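Local coordinates for endoglucanase A (Clostridium cellulolyticum, PDB 1EDG), which hydrolyses internal beta-1,4-glucosidic bonds of cellulose as the catalytic domain of a family 5 glycoside hydrolase, at residues T206-G211 with N240-N245. Sequence-based numbering, arbitrary orientation.
Sequences TVRATG and NDISGN
Arg-208 leaves helix 187-209 toward Ile-242, and its CB already lies 3.9 Å from Ile-242 CG2. One carbon further on, Arg-208 CG lies against the isoleucine: CG2 touches it at 3.5 Å, with CG1 and CD1 scarcely farther. CG1 of Ile-242 sits between its own backbone N and carbonyl carbon (chi1 55°), which brings both branches against the arginine's aliphatic part. Bends at chi2 and chi3 then turn the chain away from the isoleucine, and Arg-208 CD passes 3.0 Å from Asp-241 OD1. At the tip, NH1 reaches both carboxylate oxygens, with a salt-bridge contact to Asp-241 OD2 at 3.0 Å and a weak, bent hydrogen bond to Asp-241 OD1. The aspartate side chain comes in roughly perpendicular to the arginine, and the guanidinium and carboxylate planes are 11° apart.

In the eight-stranded TIM barrel of family 5, this joins the helix that leads to strand 219-222 with the loop running from helix 228-232 to strand 249-254. Arg-208 NH2 hydrogen-bonds to the carbonyl oxygens of Asn-214 and Arg-217, in the chain between that helix and strand 219-222.

The loop holds the carboxylate from its own side. Ile-242 N donates to Asp-241 OD1, and Asn-245 ND2 donates to Asp-241 OD2 at 3.2 Å, each meeting its oxygen from above the carboxylate plane. A type II turn from Ile-242 to Asn-245, with Gly-244 at positive phi, brings the asparagine back to the aspartate. The same ND2, also bonded to Ala-215 O, rests over one face of the guanidinium near its rim, 3.3 Å from Arg-208 NH1; both nitrogens are donors, so they pack without bonding.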
ATOM      1  N   THR A 206      -8.683 -15.687  10.899  1.00 10.51           N
ATOM      2  CA  THR A 206      -8.534 -15.068  12.217  1.00 11.30           C
ATOM      3  C   THR A 206      -9.422 -13.832  12.380  1.00 10.70           C
ATOM      4  O   THR A 206     -10.128 -13.691  13.380  1.00 11.92           O
ATOM      5  CB  THR A 206      -7.059 -14.693  12.479  1.00 11.21           C
ATOM      6  OG1 THR A 206      -6.258 -15.879  12.429  1.00 15.09           O
ATOM      7  CG2 THR A 206      -6.895 -14.025  13.841  1.00 10.98           C
ATOM      8  N   VAL A 207      -9.388 -12.936  11.399  1.00  9.73           N
ATOM      9  CA  VAL A 207     -10.197 -11.724  11.460  1.00 11.49           C
ATOM     10  C   VAL A 207     -11.699 -12.044  11.462  1.00 11.56           C
ATOM     11  O   VAL A 207     -12.453 -11.534  12.296  1.00 10.50           O
ATOM     12  CB  VAL A 207      -9.846 -10.764  10.287  1.00 11.56           C
ATOM     13  CG1 VAL A 207     -10.783  -9.564  10.275  1.00 12.93           C
ATOM     14  CG2 VAL A 207      -8.396 -10.299  10.414  1.00 11.51           C
ATOM     15  N   ARG A 208     -12.121 -12.907  10.542  1.00 12.85           N
ATOM     16  CA  ARG A 208     -13.524 -13.297  10.424  1.00 14.37           C
ATOM     17  C   ARG A 208     -14.068 -13.951  11.695  1.00 13.58           C
ATOM     18  O   ARG A 208     -15.218 -13.729  12.068  1.00 15.69           O
ATOM     19  CB  ARG A 208     -13.702 -14.265   9.251  1.00 15.91           C
ATOM     20  CG  ARG A 208     -14.465 -13.717   8.080  1.00 22.96           C
ATOM     21  CD  ARG A 208     -13.620 -12.863   7.172  1.00 24.20           C
ATOM     22  NE  ARG A 208     -13.969 -11.458   7.306  1.00 26.35           N
ATOM     23  CZ  ARG A 208     -14.054 -10.583   6.304  1.00 24.44           C
ATOM     24  NH1 ARG A 208     -13.832 -10.934   5.047  1.00 25.32           N
ATOM     25  NH2 ARG A 208     -14.305  -9.318   6.584  1.00 22.52           N
ATOM     26  N   ALA A 209     -13.239 -14.747  12.358  1.00 14.10           N
ATOM     27  CA  ALA A 209     -13.643 -15.444  13.577  1.00 16.15           C
ATOM     28  C   ALA A 209     -14.059 -14.520  14.719  1.00 18.27           C
ATOM     29  O   ALA A 209     -14.800 -14.935  15.614  1.00 20.43           O
ATOM     30  CB  ALA A 209     -12.533 -16.387  14.039  1.00 14.70           C
ATOM     31  N   THR A 210     -13.597 -13.270  14.693  1.00 18.60           N
ATOM     32  CA  THR A 210     -13.951 -12.328  15.751  1.00 19.01           C
ATOM     33  C   THR A 210     -15.365 -11.771  15.577  1.00 19.32           C
ATOM     34  O   THR A 210     -15.870 -11.078  16.455  1.00 22.48           O
ATOM     35  CB  THR A 210     -12.908 -11.174  15.905  1.00 19.18           C
ATOM     36  OG1 THR A 210     -12.904 -10.348  14.733  1.00 20.64           O
ATOM     37  CG2 THR A 210     -11.509 -11.741  16.111  1.00 17.64           C
ATOM     38  N   GLY A 211     -15.996 -12.079  14.444  1.00 19.76           N
ATOM     39  CA  GLY A 211     -17.354 -11.631  14.177  1.00 20.56           C
ATOM     40  C   GLY A 211     -17.589 -10.127  14.164  1.00 22.88           C
ATOM     41  O   GLY A 211     -16.655  -9.330  14.005  1.00 24.19           O
ATOM     42  N   ASN A 240     -10.388 -18.244   0.890  1.00 15.29           N
ATOM     43  CA  ASN A 240     -11.780 -18.645   1.033  1.00 16.17           C
ATOM     44  C   ASN A 240     -12.345 -17.781   2.161  1.00 16.42           C
ATOM     45  O   ASN A 240     -11.770 -17.728   3.250  1.00 16.01           O
ATOM     46  CB  ASN A 240     -11.864 -20.129   1.426  1.00 18.75           C
ATOM     47  CG  ASN A 240     -13.295 -20.606   1.610  1.00 21.43           C
ATOM     48  OD1 ASN A 240     -13.774 -20.764   2.736  1.00 24.22           O
ATOM     49  ND2 ASN A 240     -13.984 -20.841   0.501  1.00 21.77           N
ATOM     50  N   ASP A 241     -13.450 -17.092   1.902  1.00 14.10           N
ATOM     51  CA  ASP A 241     -14.066 -16.228   2.905  1.00 15.53           C
ATOM     52  C   ASP A 241     -15.281 -16.942   3.505  1.00 17.42           C
ATOM     53  O   ASP A 241     -15.756 -17.937   2.951  1.00 20.92           O
ATOM     54  CB  ASP A 241     -14.490 -14.902   2.249  1.00 14.26           C
ATOM     55  CG  ASP A 241     -14.597 -13.747   3.240  1.00 15.77           C
ATOM     56  OD1 ASP A 241     -14.453 -13.960   4.461  1.00 13.94           O
ATOM     57  OD2 ASP A 241     -14.836 -12.605   2.793  1.00 14.18           O
ATOM     58  N   ILE A 242     -15.765 -16.461   4.647  1.00 18.81           N
ATOM     59  CA  ILE A 242     -16.931 -17.072   5.281  1.00 22.37           C
ATOM     60  C   ILE A 242     -18.157 -16.983   4.387  1.00 25.66           C
ATOM     61  O   ILE A 242     -18.306 -16.041   3.599  1.00 24.77           O
ATOM     62  CB  ILE A 242     -17.301 -16.412   6.627  1.00 21.84           C
ATOM     63  CG1 ILE A 242     -17.498 -14.905   6.449  1.00 20.50           C
ATOM     64  CG2 ILE A 242     -16.267 -16.747   7.678  1.00 22.81           C
ATOM     65  CD1 ILE A 242     -17.987 -14.205   7.689  1.00 22.56           C
ATOM     66  N   SER A 243     -19.041 -17.962   4.525  1.00 29.19           N
ATOM     67  CA  SER A 243     -20.274 -18.001   3.752  1.00 32.98           C
ATOM     68  C   SER A 243     -21.075 -16.753   4.115  1.00 33.01           C
ATOM     69  O   SER A 243     -20.999 -16.270   5.247  1.00 36.06           O
ATOM     70  CB  SER A 243     -21.065 -19.259   4.119  1.00 34.88           C
ATOM     71  OG  SER A 243     -20.192 -20.372   4.270  1.00 37.64           O
ATOM     72  N   GLY A 244     -21.809 -16.204   3.160  1.00 31.69           N
ATOM     73  CA  GLY A 244     -22.584 -15.018   3.459  1.00 30.81           C
ATOM     74  C   GLY A 244     -21.873 -13.776   2.973  1.00 30.32           C
ATOM     75  O   GLY A 244     -22.511 -12.756   2.710  1.00 32.58           O
ATOM     76  N   ASN A 245     -20.546 -13.836   2.915  1.00 27.11           N
ATOM     77  CA  ASN A 245     -19.766 -12.710   2.417  1.00 23.27           C
ATOM     78  C   ASN A 245     -19.629 -12.920   0.923  1.00 20.15           C
ATOM     79  O   ASN A 245     -19.532 -14.058   0.451  1.00 16.88           O
ATOM     80  CB  ASN A 245     -18.363 -12.676   3.040  1.00 23.23           C
ATOM     81  CG  ASN A 245     -18.273 -11.762   4.248  1.00 24.60           C
ATOM     82  OD1 ASN A 245     -19.261 -11.155   4.670  1.00 25.49           O
ATOM     83  ND2 ASN A 245     -17.076 -11.646   4.800  1.00 22.32           N
TER